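Long-range contacts in heme oxygenase 1 (Synechocystis sp., PDB 1WE1), which binds heme and probably catalyses its oxygen-dependent opening to biliverdin IXalpha, releasing iron and carbon monoxide, a key step toward the chromophores of the photosynthetic antennae: residues K27-G32 with K140-A145; L66-F71 with N176-D181; L74-S79 with Y156-I161; L120-Y125 with E186-E191. One frame throughout, in Å; residues are numbered along the deposited sequence.

Interaction 1: residues K27-G32 with K140-A145; sequences KCFLKG and KIAQNA
The Schellman motif that closes helix 24-30 faces the end of helix 120-146 in the all-helical heme oxygenase fold, and Ile141 bridges the two by reaching over to Phe29 and Leu30. Gly32 is the C-prime residue of the motif. Its positive phi of 83° turns the chain out of the helix, and at these backbone angles a side chain would be jammed against the carbonyl O of Lys31. Here the backbones come closest, Gly32 CA to Ala145 CA at 5.2 Å. Ile141 works with both of its branches. Its CG2 meets CE2 of the Phe29 ring obliquely at 3.5 Å and also sits close to the carbonyl, 3.1 Å from Phe29 O. Phe29 has CG anti to the backbone N (chi1 -178°), which carries the ring across to helix 120-146 until its CZ comes 4.3 Å from Ala142 CB. Val34 touches both Phe29 and Ala145 nearby. Leu30 belongs to the heme pocket and touches the heme, so Ile141 stands in the second shell behind a pocket residue. The second branch makes that link: Ile141 CD1 lies 3.7 Å from Leu30 CD1, the methyl that also sits in plane at the edge of the Phe29 ring.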
# COMPACT_ATOMS: atom_id res chain seq x y z
N LYS A 27 10.60 11.20 -3.29
CA LYS A 27 11.16 12.48 -2.90
C LYS A 27 10.39 13.62 -3.57
O LYS A 27 10.04 14.61 -2.93
CB LYS A 27 12.62 12.58 -3.30
CG LYS A 27 13.57 11.90 -2.35
CD LYS A 27 15.01 12.19 -2.75
CE LYS A 27 15.96 11.61 -1.72
NZ LYS A 27 17.37 11.76 -2.16
N CYS A 28 10.13 13.47 -4.87
CA CYS A 28 9.40 14.49 -5.60
C CYS A 28 7.98 14.62 -5.06
O CYS A 28 7.47 15.72 -4.92
CB CYS A 28 9.37 14.15 -7.10
SG CYS A 28 10.99 14.27 -7.93
N PHE A 29 7.35 13.49 -4.78
CA PHE A 29 5.99 13.47 -4.24
C PHE A 29 5.91 14.27 -2.94
O PHE A 29 5.01 15.07 -2.73
CB PHE A 29 5.57 12.02 -3.95
CG PHE A 29 4.17 11.89 -3.44
CD1 PHE A 29 3.15 11.52 -4.29
CD2 PHE A 29 3.88 12.13 -2.11
CE1 PHE A 29 1.85 11.40 -3.83
CE2 PHE A 29 2.59 12.01 -1.63
CZ PHE A 29 1.56 11.64 -2.50
N LEU A 30 6.86 14.03 -2.05
CA LEU A 30 6.90 14.70 -0.77
C LEU A 30 7.05 16.20 -0.94
O LEU A 30 6.35 16.97 -0.29
CB LEU A 30 8.03 14.13 0.08
CG LEU A 30 7.60 13.17 1.20
CD1 LEU A 30 6.18 12.67 0.98
CD2 LEU A 30 8.58 12.00 1.28
N LYS A 31 7.96 16.62 -1.82
CA LYS A 31 8.17 18.05 -2.06
C LYS A 31 7.01 18.65 -2.86
O LYS A 31 7.12 19.75 -3.41
CB LYS A 31 9.49 18.30 -2.81
CG LYS A 31 10.74 18.23 -1.94
CD LYS A 31 11.86 19.07 -2.56
CE LYS A 31 13.07 19.20 -1.64
NZ LYS A 31 13.86 17.95 -1.59
N GLY A 32 5.91 17.92 -2.95
CA GLY A 32 4.74 18.41 -3.64
C GLY A 32 4.66 18.26 -5.15
O GLY A 32 3.67 18.69 -5.75
N LYS A 140 -3.09 14.93 2.10
CA LYS A 140 -2.96 16.37 1.90
C LYS A 140 -1.94 16.68 0.81
O LYS A 140 -2.21 17.47 -0.10
CB LYS A 140 -2.59 17.10 3.21
CG LYS A 140 -2.54 18.63 3.03
CD LYS A 140 -2.32 19.40 4.32
CE LYS A 140 -3.56 19.37 5.21
NZ LYS A 140 -3.39 20.21 6.43
N ILE A 141 -0.77 16.06 0.88
CA ILE A 141 0.25 16.30 -0.14
C ILE A 141 -0.29 16.04 -1.54
O ILE A 141 0.01 16.78 -2.47
CB ILE A 141 1.49 15.41 0.09
CG1 ILE A 141 2.26 15.91 1.32
CG2 ILE A 141 2.37 15.43 -1.16
CD1 ILE A 141 3.48 15.11 1.67
N ALA A 142 -1.08 14.98 -1.69
CA ALA A 142 -1.66 14.63 -2.98
C ALA A 142 -2.67 15.70 -3.36
O ALA A 142 -2.59 16.29 -4.45
CB ALA A 142 -2.34 13.29 -2.88
N GLN A 143 -3.63 15.94 -2.47
CA GLN A 143 -4.67 16.95 -2.67
C GLN A 143 -4.09 18.33 -3.04
O GLN A 143 -4.67 19.05 -3.85
CB GLN A 143 -5.51 17.10 -1.41
CG GLN A 143 -6.60 16.05 -1.24
CD GLN A 143 -7.33 16.17 0.10
OE1 GLN A 143 -8.42 15.60 0.28
NE2 GLN A 143 -6.74 16.90 1.04
N ASN A 144 -2.97 18.70 -2.43
CA ASN A 144 -2.37 19.99 -2.73
C ASN A 144 -1.61 20.02 -4.05
O ASN A 144 -1.74 20.96 -4.83
CB ASN A 144 -1.43 20.43 -1.59
CG ASN A 144 -2.18 21.04 -0.41
OD1 ASN A 144 -3.19 21.74 -0.59
ND2 ASN A 144 -1.69 20.79 0.80
N ALA A 145 -0.84 18.97 -4.30
CA ALA A 145 -0.04 18.88 -5.51
C ALA A 145 -0.82 18.61 -6.80
O ALA A 145 -0.28 18.76 -7.89
CB ALA A 145 1.03 17.83 -5.33

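Interaction 2: residues L66-F71 with N176-D181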
# COMPACT_ATOMS: atom_id res chain seq x y z
N LEU A 66 -4.28 -16.08 10.64
CA LEU A 66 -4.85 -14.92 9.94
C LEU A 66 -6.15 -14.34 10.50
O LEU A 66 -6.39 -13.13 10.41
CB LEU A 66 -5.03 -15.25 8.45
CG LEU A 66 -3.83 -15.10 7.49
CD1 LEU A 66 -2.60 -14.59 8.23
CD2 LEU A 66 -3.53 -16.43 6.84
N SER A 67 -6.99 -15.20 11.09
CA SER A 67 -8.26 -14.76 11.66
C SER A 67 -8.08 -13.65 12.69
O SER A 67 -9.01 -12.91 12.98
CB SER A 67 -8.97 -15.94 12.34
OG SER A 67 -8.27 -16.36 13.51
N HIS A 68 -6.87 -13.57 13.24
CA HIS A 68 -6.53 -12.57 14.25
C HIS A 68 -6.32 -11.19 13.65
O HIS A 68 -6.58 -10.17 14.30
CB HIS A 68 -5.27 -12.99 15.01
CG HIS A 68 -5.46 -14.17 15.93
ND1 HIS A 68 -6.03 -15.35 15.51
CD2 HIS A 68 -5.14 -14.34 17.23
CE1 HIS A 68 -6.04 -16.21 16.51
NE2 HIS A 68 -5.51 -15.62 17.57
N ILE A 69 -5.84 -11.14 12.41
CA ILE A 69 -5.60 -9.86 11.75
C ILE A 69 -6.59 -9.64 10.60
O ILE A 69 -6.32 -8.90 9.66
CB ILE A 69 -4.16 -9.77 11.23
CG1 ILE A 69 -3.92 -10.83 10.16
CG2 ILE A 69 -3.19 -9.98 12.37
CD1 ILE A 69 -2.56 -10.71 9.47
N TYR A 70 -7.74 -10.29 10.70
CA TYR A 70 -8.76 -10.17 9.68
C TYR A 70 -9.75 -9.07 10.05
O TYR A 70 -10.71 -9.30 10.78
CB TYR A 70 -9.51 -11.50 9.52
CG TYR A 70 -10.60 -11.44 8.48
CD1 TYR A 70 -10.29 -11.35 7.12
CD2 TYR A 70 -11.94 -11.44 8.85
CE1 TYR A 70 -11.30 -11.26 6.15
CE2 TYR A 70 -12.96 -11.34 7.90
CZ TYR A 70 -12.63 -11.25 6.55
OH TYR A 70 -13.63 -11.14 5.62
N PHE A 71 -9.49 -7.87 9.53
CA PHE A 71 -10.32 -6.70 9.77
C PHE A 71 -10.84 -6.14 8.45
O PHE A 71 -10.27 -5.20 7.91
CB PHE A 71 -9.51 -5.61 10.48
CG PHE A 71 -8.95 -6.03 11.80
CD1 PHE A 71 -9.77 -6.10 12.93
CD2 PHE A 71 -7.60 -6.34 11.93
CE1 PHE A 71 -9.24 -6.47 14.17
CE2 PHE A 71 -7.06 -6.71 13.17
CZ PHE A 71 -7.88 -6.77 14.29
N ASN A 176 0.41 -9.01 18.41
CA ASN A 176 1.10 -9.45 19.62
C ASN A 176 0.45 -10.65 20.31
O ASN A 176 1.01 -11.20 21.26
CB ASN A 176 1.21 -8.29 20.60
CG ASN A 176 2.11 -7.19 20.08
OD1 ASN A 176 3.29 -7.41 19.77
ND2 ASN A 176 1.57 -5.98 19.98
N ASP A 177 -0.74 -11.04 19.85
CA ASP A 177 -1.43 -12.18 20.43
C ASP A 177 -1.52 -13.30 19.40
O ASP A 177 -2.41 -14.16 19.48
CB ASP A 177 -2.85 -11.80 20.88
CG ASP A 177 -2.86 -10.66 21.89
OD1 ASP A 177 -1.94 -10.59 22.74
OD2 ASP A 177 -3.81 -9.84 21.85
N LEU A 178 -0.59 -13.30 18.45
CA LEU A 178 -0.57 -14.32 17.40
C LEU A 178 0.12 -15.61 17.84
O LEU A 178 1.23 -15.58 18.39
CB LEU A 178 0.13 -13.77 16.15
CG LEU A 178 -0.75 -13.33 14.98
CD1 LEU A 178 -1.95 -12.54 15.47
CD2 LEU A 178 0.09 -12.52 14.01
N PRO A 179 -0.53 -16.75 17.61
CA PRO A 179 -0.02 -18.08 17.96
C PRO A 179 1.14 -18.55 17.06
O PRO A 179 1.00 -19.51 16.31
CB PRO A 179 -1.25 -18.97 17.82
CG PRO A 179 -2.01 -18.31 16.71
CD PRO A 179 -1.90 -16.85 17.07
N ILE A 180 2.28 -17.87 17.15
CA ILE A 180 3.43 -18.23 16.33
C ILE A 180 4.72 -18.29 17.15
O ILE A 180 4.82 -17.66 18.20
CB ILE A 180 3.64 -17.22 15.17
CG1 ILE A 180 4.01 -15.84 15.73
CG2 ILE A 180 2.37 -17.13 14.33
CD1 ILE A 180 4.41 -14.83 14.68
N ASP A 181 5.70 -19.04 16.65
CA ASP A 181 6.98 -19.16 17.33
C ASP A 181 7.99 -18.17 16.75
O ASP A 181 8.02 -17.93 15.54
CB ASP A 181 7.53 -20.60 17.23
CG ASP A 181 7.85 -21.02 15.80
OD1 ASP A 181 8.55 -20.27 15.09
OD2 ASP A 181 7.41 -22.12 15.39
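Pro179 lies over one face of the His68 imidazole, its CD 3.8 Å above the ring plane and displaced toward the rim, nearest NE2. The geometry is that of a CH-pi contact, with Pro179 CD 4.1 Å from the centroid of the His68 ring and 23° off its normal. Two further groups approach the same ring obliquely: the backbone O of Asp177, 3.5 Å from His68 CD2, and the methyl CD1 of Leu178. On the ND1 side the ring gives a hydrogen bond to its chain neighbour, His68 ND1 to Ser67 OG at 3.2 Å, bent at the hydrogen to 140°; Ser67 OG is also bonded to His63 O. This bond and the proline together limit how the imidazole can turn. With CG anti to the carbonyl carbon (chi1 -70°), His68 extends along Leu178, the two side chains lying alongside one another and pointing opposite ways, and Leu178 CD1 settles 3.4 Å from His68 CB. The same methyl touches Ile69 CG2 at 4.2 Å. Pro179 is the centre of an inverse gamma turn, while the carboxylate of Asp177 is bonded to Gln173. The contact joins the loop between helices 36-59 and 77-88 to the one between helices 164-176 and 182-205; Ile69 packs inward on helix 120-146, and Leu178 rests on Leu5 of helix 5-12.

Interaction 3: residues L74-S79 with Y156-I161; sequences LNRKQS and YEFADI
Leu74 and Phe158 mark where the backbones come closest, 7.0 Å between their CA atoms; from there 74-79 runs from a loop into helix 77-88, while 156-161 is irregular and makes a type I beta turn from Phe158 to Ile161. Arg76 carries the contact. Its guanidinium lies flat on the Phe158 ring as a cation-pi stack, Arg76 CZ 4.0 Å from the ring centroid and the planes 10° apart. Bends at chi2 (-63°) and chi3 (70°) fold the arginine chain back over its own backbone, and NE bonds to Leu74 O at 2.9 Å, NH2 to Asn75 O at 3.1 Å. Across the contact, Arg76 NH1 gives Glu157 O a nearly straight bond of 3.0 Å that leaves in the guanidinium plane but arrives above the carbonyl plane. NH1 also serves Phe155 O, and a water joins NH2, Glu157 O and Ala159 N. Ser79 OG sits over the other guanidinium face. A leucine at Arg76 would probably strip these carbonyls of their shared donor and leave Phe158 without its stacked charge. Leu74 CD2 touches both Phe158 CE2 and Ile161 CD1, 3.8 Å from each. Around this buried contact, Leu74 and Ile161 pack on Phe167 of helix 164-176, Phe158 meets Asp131 of helix 120-146, and Arg76 touches Tyr50 of helix 36-59.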
# COMPACT_ATOMS: atom_id res chain seq x y z
N LEU A 74 -10.52 -2.71 6.93
CA LEU A 74 -9.34 -2.15 6.31
C LEU A 74 -9.42 -2.19 4.79
O LEU A 74 -8.83 -1.35 4.12
CB LEU A 74 -8.08 -2.91 6.77
CG LEU A 74 -7.71 -2.75 8.25
CD1 LEU A 74 -6.50 -3.65 8.58
CD2 LEU A 74 -7.42 -1.29 8.55
N ASN A 75 -10.16 -3.17 4.25
CA ASN A 75 -10.28 -3.33 2.79
C ASN A 75 -10.24 -2.03 1.95
O ASN A 75 -11.07 -1.14 2.09
CB ASN A 75 -11.55 -4.14 2.46
CG ASN A 75 -11.42 -5.61 2.87
OD1 ASN A 75 -12.31 -6.43 2.62
ND2 ASN A 75 -10.32 -5.95 3.52
N ARG A 76 -9.24 -1.96 1.08
CA ARG A 76 -9.03 -0.80 0.22
C ARG A 76 -9.51 -0.99 -1.23
O ARG A 76 -9.62 -0.02 -1.97
CB ARG A 76 -7.53 -0.43 0.19
CG ARG A 76 -6.88 0.00 1.51
CD ARG A 76 -7.49 1.28 2.09
NE ARG A 76 -8.85 1.06 2.58
CZ ARG A 76 -9.72 2.02 2.89
NH1 ARG A 76 -9.38 3.30 2.75
NH2 ARG A 76 -10.93 1.70 3.32
N LYS A 77 -9.80 -2.21 -1.64
CA LYS A 77 -10.19 -2.43 -3.03
C LYS A 77 -11.25 -1.46 -3.57
O LYS A 77 -11.01 -0.77 -4.57
CB LYS A 77 -10.66 -3.86 -3.25
CG LYS A 77 -10.86 -4.16 -4.72
CD LYS A 77 -11.59 -5.46 -4.94
CE LYS A 77 -11.79 -5.72 -6.43
NZ LYS A 77 -12.56 -6.99 -6.61
N GLN A 78 -12.41 -1.41 -2.93
CA GLN A 78 -13.50 -0.53 -3.35
C GLN A 78 -13.12 0.95 -3.41
O GLN A 78 -13.42 1.63 -4.40
CB GLN A 78 -14.72 -0.71 -2.44
CG GLN A 78 -15.34 -2.10 -2.45
CD GLN A 78 -14.36 -3.21 -2.04
OE1 GLN A 78 -13.50 -3.02 -1.16
NE2 GLN A 78 -14.50 -4.38 -2.67
N SER A 79 -12.48 1.46 -2.37
CA SER A 79 -12.09 2.86 -2.34
C SER A 79 -11.13 3.15 -3.48
O SER A 79 -11.15 4.24 -4.06
CB SER A 79 -11.42 3.22 -1.00
OG SER A 79 -10.08 2.76 -0.92
N TYR A 156 -7.03 7.02 1.04
CA TYR A 156 -6.46 7.43 2.32
C TYR A 156 -7.55 7.60 3.40
O TYR A 156 -7.25 7.89 4.56
CB TYR A 156 -5.70 8.74 2.12
CG TYR A 156 -4.63 8.68 1.05
CD1 TYR A 156 -3.42 8.02 1.28
CD2 TYR A 156 -4.83 9.26 -0.20
CE1 TYR A 156 -2.43 7.94 0.29
CE2 TYR A 156 -3.85 9.20 -1.20
CZ TYR A 156 -2.66 8.53 -0.95
OH TYR A 156 -1.70 8.44 -1.94
N GLU A 157 -8.80 7.39 3.03
CA GLU A 157 -9.91 7.56 3.96
C GLU A 157 -10.54 6.24 4.39
O GLU A 157 -11.17 5.55 3.59
CB GLU A 157 -10.99 8.44 3.33
CG GLU A 157 -10.50 9.81 2.87
CD GLU A 157 -11.40 10.42 1.79
OE1 GLU A 157 -11.07 11.54 1.31
OE2 GLU A 157 -12.42 9.79 1.42
N PHE A 158 -10.38 5.91 5.67
CA PHE A 158 -10.98 4.70 6.21
C PHE A 158 -12.33 5.11 6.78
O PHE A 158 -12.44 5.65 7.88
CB PHE A 158 -10.09 4.07 7.30
CG PHE A 158 -8.83 3.44 6.76
CD1 PHE A 158 -7.71 4.21 6.47
CD2 PHE A 158 -8.79 2.07 6.49
CE1 PHE A 158 -6.57 3.63 5.91
CE2 PHE A 158 -7.65 1.49 5.94
CZ PHE A 158 -6.54 2.27 5.65
N ALA A 159 -13.36 4.88 5.98
CA ALA A 159 -14.72 5.25 6.35
C ALA A 159 -15.26 4.46 7.53
O ALA A 159 -15.83 5.03 8.46
CB ALA A 159 -15.65 5.07 5.14
N ASP A 160 -15.07 3.14 7.49
CA ASP A 160 -15.58 2.27 8.53
C ASP A 160 -14.70 2.14 9.77
O ASP A 160 -14.75 1.14 10.47
CB ASP A 160 -15.83 0.90 7.92
CG ASP A 160 -16.59 0.99 6.61
OD1 ASP A 160 -16.04 1.59 5.65
OD2 ASP A 160 -17.73 0.48 6.53
N ILE A 161 -13.91 3.18 10.02
CA ILE A 161 -13.05 3.22 11.19
C ILE A 161 -13.11 4.61 11.81
O ILE A 161 -12.50 5.57 11.32
CB ILE A 161 -11.58 2.89 10.84
CG1 ILE A 161 -11.48 1.47 10.30
CG2 ILE A 161 -10.71 3.04 12.08
CD1 ILE A 161 -10.07 1.05 9.94
O HOH W 1 -12.92 3.60 3.09

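Interaction 4: residues L120-Y125 with E186-E191; sequences LVAHSY and ERIVDE. With HEM (protoporphyrin IX containing Fe), chain H.
Ala122 and Ile188 meet where two helices of the all-helical heme oxygenase fold cross at -44°, the axes of 120-125 and 186-191 passing 8.1 Å apart. The small Ala122 probably helps permit this: its CB lies 3.3 Å from Ile188 O and 3.6 Å from Glu191 CB. Beside it Val121 and Ile188 cross at about a right angle. Val121 holds CG1 between the backbone N and the carbonyl carbon (chi1 54°), pressed to 3.2 Å from Ile188 CD1, a tight fit. On the other flank His123 NE2 gives a hydrogen bond to Glu191 OE1, 3.2 Å long and bent to 139°, reaching the anti side of a carboxylate that stands steeply to the imidazole. The stronger partner of this buried carboxylate is Arg108 of helix 100-115, whose salt bridge to the same OE1 would probably favour the ionised form. Two residues past His123, Tyr125 leaves the helix pair for the heme. With CG anti to the backbone N, its hydroxyl reaches a propionate, Tyr125 OH bonding to HEM O1A at 2.7 Å; Arg10, Lys168 and Arg172 also bond the heme. A phenylalanine at Tyr125 is likely to leave O1A without this donor and that propionate freer to turn. The heme methyl CMA sits 3.5 Å above one face of the Tyr125 ring, displaced toward the rim.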
# COMPACT_ATOMS: atom_id res chain seq x y z
N LEU A 120 1.27 -13.79 5.08
CA LEU A 120 0.27 -12.80 4.69
C LEU A 120 0.16 -11.69 5.74
O LEU A 120 -0.34 -10.61 5.45
CB LEU A 120 -1.08 -13.49 4.53
CG LEU A 120 -1.71 -13.61 3.14
CD1 LEU A 120 -0.66 -13.76 2.06
CD2 LEU A 120 -2.65 -14.80 3.16
N VAL A 121 0.62 -11.96 6.96
CA VAL A 121 0.55 -10.94 7.99
C VAL A 121 1.61 -9.88 7.71
O VAL A 121 1.49 -8.74 8.15
CB VAL A 121 0.78 -11.52 9.40
CG1 VAL A 121 2.07 -12.31 9.44
CG2 VAL A 121 0.84 -10.39 10.43
N ALA A 122 2.64 -10.25 6.96
CA ALA A 122 3.70 -9.30 6.62
C ALA A 122 3.16 -8.32 5.59
O ALA A 122 3.48 -7.14 5.61
CB ALA A 122 4.90 -10.04 6.06
N HIS A 123 2.34 -8.85 4.68
CA HIS A 123 1.72 -8.06 3.63
C HIS A 123 0.63 -7.16 4.17
O HIS A 123 0.52 -6.00 3.78
CB HIS A 123 1.19 -8.99 2.54
CG HIS A 123 2.26 -9.47 1.62
ND1 HIS A 123 2.95 -8.62 0.78
CD2 HIS A 123 2.83 -10.69 1.46
CE1 HIS A 123 3.89 -9.30 0.15
NE2 HIS A 123 3.84 -10.55 0.54
N SER A 124 -0.19 -7.70 5.08
CA SER A 124 -1.24 -6.93 5.72
C SER A 124 -0.56 -5.81 6.49
O SER A 124 -1.00 -4.65 6.47
CB SER A 124 -2.04 -7.82 6.68
OG SER A 124 -2.86 -7.05 7.56
N TYR A 125 0.53 -6.15 7.18
CA TYR A 125 1.24 -5.17 7.96
C TYR A 125 1.78 -4.07 7.05
O TYR A 125 1.43 -2.91 7.22
CB TYR A 125 2.40 -5.82 8.74
CG TYR A 125 3.38 -4.81 9.34
CD1 TYR A 125 3.01 -3.98 10.41
CD2 TYR A 125 4.64 -4.63 8.78
CE1 TYR A 125 3.88 -3.00 10.89
CE2 TYR A 125 5.52 -3.65 9.25
CZ TYR A 125 5.13 -2.85 10.30
OH TYR A 125 5.98 -1.87 10.73
N GLU A 186 10.10 -14.42 12.54
CA GLU A 186 11.23 -13.81 11.87
C GLU A 186 11.12 -13.95 10.36
O GLU A 186 11.68 -13.15 9.61
CB GLU A 186 12.53 -14.41 12.40
CG GLU A 186 12.84 -13.96 13.84
CD GLU A 186 14.16 -14.48 14.39
OE1 GLU A 186 14.59 -13.97 15.45
OE2 GLU A 186 14.76 -15.39 13.79
N ARG A 187 10.38 -14.97 9.90
CA ARG A 187 10.18 -15.18 8.46
C ARG A 187 9.19 -14.12 7.96
O ARG A 187 9.18 -13.76 6.78
CB ARG A 187 9.60 -16.57 8.19
CG ARG A 187 10.60 -17.71 8.19
CD ARG A 187 9.97 -18.99 7.62
NE ARG A 187 8.79 -19.39 8.38
CZ ARG A 187 7.55 -19.49 7.88
NH1 ARG A 187 7.32 -19.21 6.59
NH2 ARG A 187 6.55 -19.85 8.67
N ILE A 188 8.36 -13.65 8.89
CA ILE A 188 7.35 -12.64 8.64
C ILE A 188 8.04 -11.30 8.49
O ILE A 188 7.75 -10.53 7.57
CB ILE A 188 6.34 -12.58 9.82
CG1 ILE A 188 5.56 -13.90 9.88
CG2 ILE A 188 5.41 -11.37 9.67
CD1 ILE A 188 4.44 -13.91 10.89
N VAL A 189 8.97 -11.01 9.40
CA VAL A 189 9.71 -9.77 9.33
C VAL A 189 10.47 -9.72 8.00
O VAL A 189 10.44 -8.71 7.28
CB VAL A 189 10.69 -9.65 10.50
CG1 VAL A 189 11.59 -8.44 10.31
CG2 VAL A 189 9.92 -9.52 11.79
N ASP A 190 11.13 -10.81 7.64
CA ASP A 190 11.85 -10.81 6.38
C ASP A 190 10.92 -10.58 5.20
O ASP A 190 11.26 -9.87 4.26
CB ASP A 190 12.63 -12.12 6.22
CG ASP A 190 13.88 -12.15 7.07
OD1 ASP A 190 14.50 -13.23 7.18
OD2 ASP A 190 14.25 -11.08 7.62
N GLU A 191 9.72 -11.17 5.24
CA GLU A 191 8.75 -11.01 4.17
C GLU A 191 8.31 -9.54 4.06
O GLU A 191 8.07 -9.03 2.97
CB GLU A 191 7.54 -11.92 4.41
CG GLU A 191 6.51 -11.93 3.28
CD GLU A 191 7.05 -12.52 1.99
OE1 GLU A 191 6.31 -12.52 0.98
OE2 GLU A 191 8.19 -12.99 1.97
CHA HEM H . 4.61 4.16 9.30
CHB HEM H . 4.45 1.37 5.35
CHC HEM H . 6.21 5.12 2.83
CHD HEM H . 4.85 8.05 6.38
C1A HEM H . 4.54 3.00 8.50
C2A HEM H . 4.31 1.64 8.96
C3A HEM H . 4.31 0.85 7.85
C4A HEM H . 4.48 1.75 6.70
CMA HEM H . 4.15 -0.64 7.76
CAA HEM H . 4.05 1.22 10.40
CBA HEM H . 5.29 1.17 11.31
CGA HEM H . 5.03 0.75 12.64
O1A HEM H . 5.32 -0.48 12.92
O2A HEM H . 4.54 1.49 13.51
C1B HEM H . 4.96 2.14 4.30
C2B HEM H . 5.25 1.64 2.96
C3B HEM H . 5.69 2.70 2.23
C4B HEM H . 5.74 3.84 3.15
CMB HEM H . 5.05 0.21 2.53
CAB HEM H . 6.02 2.79 0.75
CBB HEM H . 7.23 1.92 0.32
C1C HEM H . 5.92 6.27 3.53
C2C HEM H . 6.06 7.63 3.03
C3C HEM H . 5.90 8.42 4.11
C4C HEM H . 5.36 7.59 5.17
CMC HEM H . 6.32 8.00 1.59
CAC HEM H . 6.23 9.91 4.23
CBC HEM H . 5.01 10.78 3.84
C1D HEM H . 4.63 7.24 7.53
C2D HEM H . 4.31 7.77 8.85
C3D HEM H . 4.20 6.68 9.66
C4D HEM H . 4.52 5.49 8.83
CMD HEM H . 4.17 9.23 9.14
CAD HEM H . 3.84 6.59 11.12
CBD HEM H . 5.13 6.52 12.06
CGD HEM H . 4.82 6.16 13.39
O1D HEM H . 3.97 5.22 13.63
O2D HEM H . 5.37 6.75 14.36
NA HEM H . 4.66 3.04 7.13
NB HEM H . 5.25 3.48 4.40
NC HEM H . 5.44 6.26 4.85
ND HEM H . 4.71 5.85 7.55
FE HEM H . 5.03 4.66 6.00
O HOH W 2 3.26 4.72 5.66

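How the interactions relate
From the N terminus, 27-32 opens the first loop, which interaction 1 closes at the end of helix 120-146. Before that, 66-71 and 74-79 have opened two more: interaction 3 closes at 156-161 and interaction 2 at 176-181, so 3 nests within 2. Interaction 4 starts at 120-125 and closes last, at 186-191, crossing the other three; interaction 1 crosses the rest. Interactions 1 and 4 share helix 120-146, near its ends and on opposite sides of the chain's centre. Interactions 2 and 4 share one core: Ile69 packs on Val121, and Ile180 on Ile188. Interaction 3, its centre 21 Å from those of the others, ties the lead-in to helix 77-88 to the loop before helix 164-176.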